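Local coordinates for fiber protein (Human adenovirus 14, PDB 3F0Y) that forms the trimeric knob at the tip of the adenovirus fiber and probably engages the cellular receptor CD46 during attachment, at residues 53-58 and 196-201; 153-158 and 176-181. All coordinates share one frame; numbering follows the deposited sequence. Where two conformers were deposited one is given.

Contact 1: residues 53-58 and 196-201; sequences TAFVYV and TSPFTF
Ala54 lies against Phe201 at a tightly packed end of this antiparallel pairing: its CB sits over one face of the ring, 3.5 Å from the ring centroid and 16° off the normal, a CH-pi contact. Phe201 brings the ring under Ala54 because CG stands between the backbone N and the carbonyl carbon (chi1 63°), and Val56 CG1 then meets the ring edge 4.0 Å from Phe201 CE2. Paired backbone bonds at Ala54–Phe201 and Val56–Phe199 clamp this half. On the other face, Thr200 OG1 approaches the Phe55 ring near its plane, while Pro198 CB packs 3.4 Å from Phe55 CE1. Toward residues 196-198 the ladder gives way: Val58 N bonds to Thr196 OG1 at 2.9 Å, and one water donates to Val56 O and Ser197 O while accepting from Thr196 OG1. The looseness is confined to this water site, for Val58 CG2 and Thr196 CG2 press together at 3.4 Å. The face bearing Phe55, Tyr57 and Thr200 packs on a second subunit, through its Leu51, Tyr202 and Ile204. On the inner face Val56 meets strand 171-180, Phe199 151-160, and Phe201 151-160 and 137-145, while Ala54 lies beside Leu45 of the flanking strand 39-48.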
loop_
_atom_site.group_PDB
_atom_site.type_symbol
_atom_site.label_atom_id
_atom_site.label_comp_id
_atom_site.label_asym_id
_atom_site.label_seq_id
_atom_site.Cartn_x
_atom_site.Cartn_y
_atom_site.Cartn_z
ATOM N N THR A 53 -2.408 -2.240 -9.352
ATOM C CA THR A 53 -2.674 -2.463 -7.935
ATOM C C THR A 53 -3.209 -3.887 -7.788
ATOM O O THR A 53 -4.309 -4.189 -8.245
ATOM C CB THR A 53 -3.720 -1.468 -7.394
ATOM O OG1 THR A 53 -3.286 -0.126 -7.645
ATOM C CG2 THR A 53 -3.931 -1.662 -5.902
ATOM N N ALA A 54 -2.417 -4.759 -7.166
ATOM C CA ALA A 54 -2.798 -6.157 -6.969
ATOM C C ALA A 54 -3.248 -6.361 -5.529
ATOM O O ALA A 54 -2.538 -5.999 -4.597
ATOM C CB ALA A 54 -1.633 -7.076 -7.300
ATOM N N PHE A 55 -4.425 -6.959 -5.371
ATOM C CA PHE A 55 -5.120 -7.060 -4.095
ATOM C C PHE A 55 -5.534 -8.522 -3.932
ATOM O O PHE A 55 -6.390 -9.008 -4.671
ATOM C CB PHE A 55 -6.335 -6.128 -4.152
ATOM C CG PHE A 55 -7.236 -6.178 -2.949
ATOM C CD1 PHE A 55 -7.020 -5.333 -1.867
ATOM C CD2 PHE A 55 -8.346 -7.017 -2.929
ATOM C CE1 PHE A 55 -7.872 -5.349 -0.771
ATOM C CE2 PHE A 55 -9.199 -7.040 -1.833
ATOM C CZ PHE A 55 -8.964 -6.203 -0.755
ATOM N N VAL A 56 -4.908 -9.228 -2.990
ATOM C CA VAL A 56 -5.043 -10.686 -2.932
ATOM C C VAL A 56 -5.201 -11.254 -1.519
ATOM O O VAL A 56 -4.543 -10.815 -0.575
ATOM C CB VAL A 56 -3.849 -11.380 -3.643
ATOM C CG1 VAL A 56 -2.547 -11.150 -2.878
ATOM C CG2 VAL A 56 -4.120 -12.870 -3.830
ATOM N N TYR A 57 -6.099 -12.225 -1.388
ATOM C CA TYR A 57 -6.201 -13.029 -0.174
ATOM C C TYR A 57 -6.860 -14.363 -0.477
ATOM O O TYR A 57 -7.369 -14.583 -1.579
ATOM C CB TYR A 57 -6.949 -12.289 0.943
ATOM C CG TYR A 57 -8.372 -11.883 0.630
ATOM C CD1 TYR A 57 -8.640 -10.810 -0.213
ATOM C CD2 TYR A 57 -9.452 -12.551 1.204
ATOM C CE1 TYR A 57 -9.942 -10.425 -0.494
ATOM C CE2 TYR A 57 -10.760 -12.170 0.931
ATOM C CZ TYR A 57 -10.997 -11.106 0.081
ATOM O OH TYR A 57 -12.284 -10.716 -0.200
ATOM N N VAL A 58 -6.826 -15.259 0.503
ATOM C CA VAL A 58 -7.383 -16.592 0.343
ATOM C C VAL A 58 -8.452 -16.849 1.396
ATOM O O VAL A 58 -8.340 -16.397 2.534
ATOM C CB VAL A 58 -6.288 -17.680 0.426
ATOM C CG1 VAL A 58 -5.230 -17.441 -0.636
ATOM C CG2 VAL A 58 -5.655 -17.715 1.805
ATOM N N THR A 196 -6.748 -15.306 5.013
ATOM C CA THR A 196 -5.687 -14.304 5.081
ATOM C C THR A 196 -6.312 -12.930 4.865
ATOM O O THR A 196 -7.285 -12.797 4.121
ATOM C CB THR A 196 -4.579 -14.553 4.030
ATOM O OG1 THR A 196 -5.106 -14.392 2.707
ATOM C CG2 THR A 196 -3.991 -15.953 4.181
ATOM N N SER A 197 -5.772 -11.914 5.531
ATOM C CA SER A 197 -6.214 -10.543 5.301
ATOM C C SER A 197 -5.680 -10.091 3.944
ATOM O O SER A 197 -4.670 -10.617 3.476
ATOM C CB SER A 197 -5.738 -9.611 6.416
ATOM O OG SER A 197 -4.325 -9.574 6.497
ATOM N N PRO A 198 -6.354 -9.120 3.303
ATOM C CA PRO A 198 -5.920 -8.719 1.968
ATOM C C PRO A 198 -4.487 -8.204 1.945
ATOM O O PRO A 198 -4.092 -7.431 2.820
ATOM C CB PRO A 198 -6.894 -7.595 1.599
ATOM C CG PRO A 198 -8.057 -7.766 2.497
ATOM C CD PRO A 198 -7.522 -8.348 3.759
ATOM N N PHE A 199 -3.716 -8.658 0.964
ATOM C CA PHE A 199 -2.396 -8.105 0.707
ATOM C C PHE A 199 -2.451 -7.312 -0.586
ATOM O O PHE A 199 -2.860 -7.838 -1.623
ATOM C CB PHE A 199 -1.351 -9.212 0.596
ATOM C CG PHE A 199 0.020 -8.711 0.234
ATOM C CD1 PHE A 199 0.650 -7.753 1.019
ATOM C CD2 PHE A 199 0.680 -9.194 -0.888
ATOM C CE1 PHE A 199 1.913 -7.283 0.691
ATOM C CE2 PHE A 199 1.950 -8.732 -1.220
ATOM C CZ PHE A 199 2.565 -7.775 -0.430
ATOM N N THR A 200 -2.047 -6.047 -0.514
ATOM C CA THR A 200 -1.966 -5.198 -1.693
ATOM C C THR A 200 -0.511 -4.970 -2.068
ATOM O O THR A 200 0.286 -4.529 -1.242
ATOM C CB THR A 200 -2.649 -3.842 -1.470
ATOM O OG1 THR A 200 -4.025 -4.055 -1.137
ATOM C CG2 THR A 200 -2.567 -2.986 -2.730
ATOM N N PHE A 201 -0.169 -5.291 -3.312
ATOM C CA PHE A 201 1.146 -4.977 -3.849
ATOM C C PHE A 201 1.016 -4.333 -5.216
ATOM O O PHE A 201 -0.055 -4.353 -5.830
ATOM C CB PHE A 201 2.051 -6.214 -3.901
ATOM C CG PHE A 201 1.553 -7.310 -4.801
ATOM C CD1 PHE A 201 2.092 -7.485 -6.069
ATOM C CD2 PHE A 201 0.572 -8.191 -4.368
ATOM C CE1 PHE A 201 1.646 -8.509 -6.896
ATOM C CE2 PHE A 201 0.121 -9.216 -5.190
ATOM C CZ PHE A 201 0.661 -9.374 -6.456
HETATM O O HOH W 1 -3.505 -12.175 1.696
#

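Contact 2: residues 153-158 and 176-181; sequences PIDISV and TWSWNT
Ile154 opens the contact by reaching two tryptophans. Its CG1, beside the backbone N (chi1 -61°), runs alongside Trp179 and comes 3.8 Å from Trp179 CE3, with Ile154 CD1 continuing toward Trp179 CZ3; Ile154 CG2 sits between the two tryptophans, against Ser178 O at 3.4 Å and near the plane of the Trp177 indole. Trp179 has its own polar tie, NE1 bonding to Tyr71 O, and its ring meets Phe152 edge-to-face. Asp155 turns to the opposite face of the sheet, beside Ser178. The two form a hydrogen-bonded pair in which the bond from Asp155 N to Ser178 O is noticeably bent, 137° at the hydrogen, and a water links Asp155 OD2 to Ser178 OG at 2.8 Å from each. The two strands belong to a beta hairpin, 151-160 with 171-180, at the middle of a four-stranded antiparallel sheet of the knob's beta sandwich, so one face looks inward and the other outward. Ile156 returns to the inner face. Its extended chain lies side by side with Trp177, Ile156 CG1 3.6 Å from Trp177 CD1 and Ile156 CD1 close to Trp177 NE1, while Phe76 meets the same indole with planes about 20° apart. Ser157 is back on the Asp155 side, opposite Thr176, and a straight pair of backbone bonds joins them, Thr176 N to Ser157 O being 2.7 Å long. Thr176 OG1 bonds to Thr77 OG1 on the adjoining strand and to a water that makes a weak bond to Ser157 O.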
loop_
_atom_site.group_PDB
_atom_site.type_symbol
_atom_site.label_atom_id
_atom_site.label_comp_id
_atom_site.label_asym_id
_atom_site.label_seq_id
_atom_site.Cartn_x
_atom_site.Cartn_y
_atom_site.Cartn_z
ATOM N N PRO A 153 0.657 -12.744 12.205
ATOM C CA PRO A 153 1.312 -12.261 10.990
ATOM C C PRO A 153 1.783 -13.389 10.071
ATOM O O PRO A 153 2.384 -14.361 10.534
ATOM C CB PRO A 153 2.509 -11.472 11.528
ATOM C CG PRO A 153 2.818 -12.101 12.829
ATOM C CD PRO A 153 1.504 -12.553 13.398
ATOM N N ILE A 154 1.500 -13.244 8.780
ATOM C CA ILE A 154 1.911 -14.210 7.765
ATOM C C ILE A 154 2.787 -13.499 6.742
ATOM O O ILE A 154 2.413 -12.443 6.238
ATOM C CB ILE A 154 0.688 -14.817 7.046
ATOM C CG1 ILE A 154 -0.211 -15.553 8.044
ATOM C CG2 ILE A 154 1.130 -15.760 5.928
ATOM C CD1 ILE A 154 -1.496 -16.081 7.434
ATOM N N ASP A 155 3.949 -14.075 6.437
ATOM C CA ASP A 155 4.851 -13.505 5.436
ATOM C C ASP A 155 4.340 -13.795 4.033
ATOM O O ASP A 155 3.866 -14.896 3.755
ATOM C CB ASP A 155 6.260 -14.085 5.572
ATOM C CG ASP A 155 6.904 -13.758 6.900
ATOM O OD1 ASP A 155 6.683 -12.645 7.417
ATOM O OD2 ASP A 155 7.639 -14.619 7.424
ATOM N N ILE A 156 4.448 -12.807 3.150
ATOM C CA ILE A 156 4.090 -12.996 1.751
ATOM C C ILE A 156 5.271 -12.656 0.859
ATOM O O ILE A 156 5.897 -11.606 1.012
ATOM C CB ILE A 156 2.882 -12.142 1.337
ATOM C CG1 ILE A 156 1.668 -12.500 2.191
ATOM C CG2 ILE A 156 2.562 -12.358 -0.143
ATOM C CD1 ILE A 156 0.412 -11.761 1.799
ATOM N N SER A 157 5.572 -13.565 -0.060
ATOM C CA SER A 157 6.578 -13.349 -1.083
ATOM C C SER A 157 5.885 -13.464 -2.430
ATOM O O SER A 157 5.186 -14.441 -2.691
ATOM C CB SER A 157 7.686 -14.394 -0.965
ATOM O OG SER A 157 8.734 -14.136 -1.881
ATOM N N VAL A 158 6.059 -12.448 -3.271
ATOM C CA VAL A 158 5.570 -12.485 -4.639
ATOM C C VAL A 158 6.768 -12.491 -5.578
ATOM O O VAL A 158 7.699 -11.704 -5.405
ATOM C CB VAL A 158 4.671 -11.273 -4.954
ATOM C CG1 VAL A 158 4.215 -11.303 -6.409
ATOM C CG2 VAL A 158 3.479 -11.239 -4.017
ATOM N N THR A 176 3.437 -16.500 -2.477
ATOM C CA THR A 176 3.715 -17.483 -1.433
ATOM C C THR A 176 3.399 -16.916 -0.057
ATOM O O THR A 176 3.998 -15.930 0.365
ATOM C CB THR A 176 5.194 -17.916 -1.448
ATOM O OG1 THR A 176 5.500 -18.530 -2.704
ATOM C CG2 THR A 176 5.485 -18.907 -0.318
ATOM N N TRP A 177 2.448 -17.548 0.628
ATOM C CA TRP A 177 2.155 -17.252 2.024
ATOM C C TRP A 177 2.940 -18.232 2.875
ATOM O O TRP A 177 2.979 -19.425 2.568
ATOM C CB TRP A 177 0.668 -17.436 2.323
ATOM C CG TRP A 177 -0.222 -16.401 1.725
ATOM C CD1 TRP A 177 -0.683 -15.274 2.332
ATOM C CD2 TRP A 177 -0.777 -16.404 0.405
ATOM N NE1 TRP A 177 -1.487 -14.568 1.472
ATOM C CE2 TRP A 177 -1.564 -15.241 0.282
ATOM C CE3 TRP A 177 -0.687 -17.278 -0.685
ATOM C CZ2 TRP A 177 -2.254 -14.924 -0.890
ATOM C CZ3 TRP A 177 -1.374 -16.964 -1.850
ATOM C CH2 TRP A 177 -2.148 -15.797 -1.943
ATOM N N SER A 178 3.558 -17.737 3.941
ATOM C CA SER A 178 4.325 -18.601 4.828
ATOM C C SER A 178 4.408 -18.059 6.245
ATOM O O SER A 178 4.276 -16.856 6.483
ATOM C CB SER A 178 5.739 -18.813 4.279
ATOM O OG SER A 178 6.492 -17.612 4.324
ATOM N N TRP A 179 4.624 -18.966 7.188
ATOM C CA TRP A 179 4.997 -18.573 8.535
ATOM C C TRP A 179 5.829 -19.656 9.206
ATOM O O TRP A 179 5.717 -20.837 8.874
ATOM C CB TRP A 179 3.768 -18.216 9.373
ATOM C CG TRP A 179 2.838 -19.350 9.647
ATOM C CD1 TRP A 179 2.933 -20.257 10.658
ATOM C CD2 TRP A 179 1.645 -19.676 8.925
ATOM N NE1 TRP A 179 1.885 -21.140 10.602
ATOM C CE2 TRP A 179 1.076 -20.806 9.549
ATOM C CE3 TRP A 179 1.005 -19.128 7.806
ATOM C CZ2 TRP A 179 -0.103 -21.402 9.091
ATOM C CZ3 TRP A 179 -0.168 -19.720 7.351
ATOM C CH2 TRP A 179 -0.708 -20.845 7.994
ATOM N N ASN A 180 6.678 -19.213 10.127
ATOM C CA ASN A 180 7.552 -20.084 10.901
ATOM C C ASN A 180 7.634 -19.531 12.325
ATOM O O ASN A 180 8.423 -18.626 12.599
ATOM C CB ASN A 180 8.939 -20.136 10.243
ATOM C CG ASN A 180 9.915 -21.057 10.966
ATOM O OD1 ASN A 180 9.605 -21.624 12.013
ATOM N ND2 ASN A 180 11.107 -21.206 10.398
ATOM N N THR A 181 6.804 -20.072 13.217
ATOM C CA THR A 181 6.642 -19.532 14.566
ATOM C C THR A 181 6.779 -20.598 15.646
ATOM O O THR A 181 6.856 -21.790 15.352
ATOM C CB THR A 181 5.256 -18.869 14.707
ATOM O OG1 THR A 181 4.235 -19.812 14.351
ATOM C CG2 THR A 181 5.154 -17.653 13.796
HETATM O O HOH W 2 7.952 -17.330 6.687
HETATM O O HOH W 3 6.230 -16.882 -4.712
#

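The two contacts show how a sandwich is closed: each joins neighbouring segments of a different sheet, contact 1 in the one and contact 2 in the other, and their inward side chains meet between the sheets. The centres of contact 1 and contact 2 are about 13 Å apart. Even so, Phe199 CB comes within 3.3 Å of Ile156 CD1. Toward one end Val58 CG1 packs 3.7 Å from Trp177 CH2, and toward the other Phe201 CE1 lies 3.8 Å from Val158 CG1. In sequence, the hairpin of contact 2 falls between the distant partners of contact 1, and strand 171-180 is followed by 199-204. Contact 1 also borders a second subunit of the trimer, whereas no other chain touches the segments of contact 2.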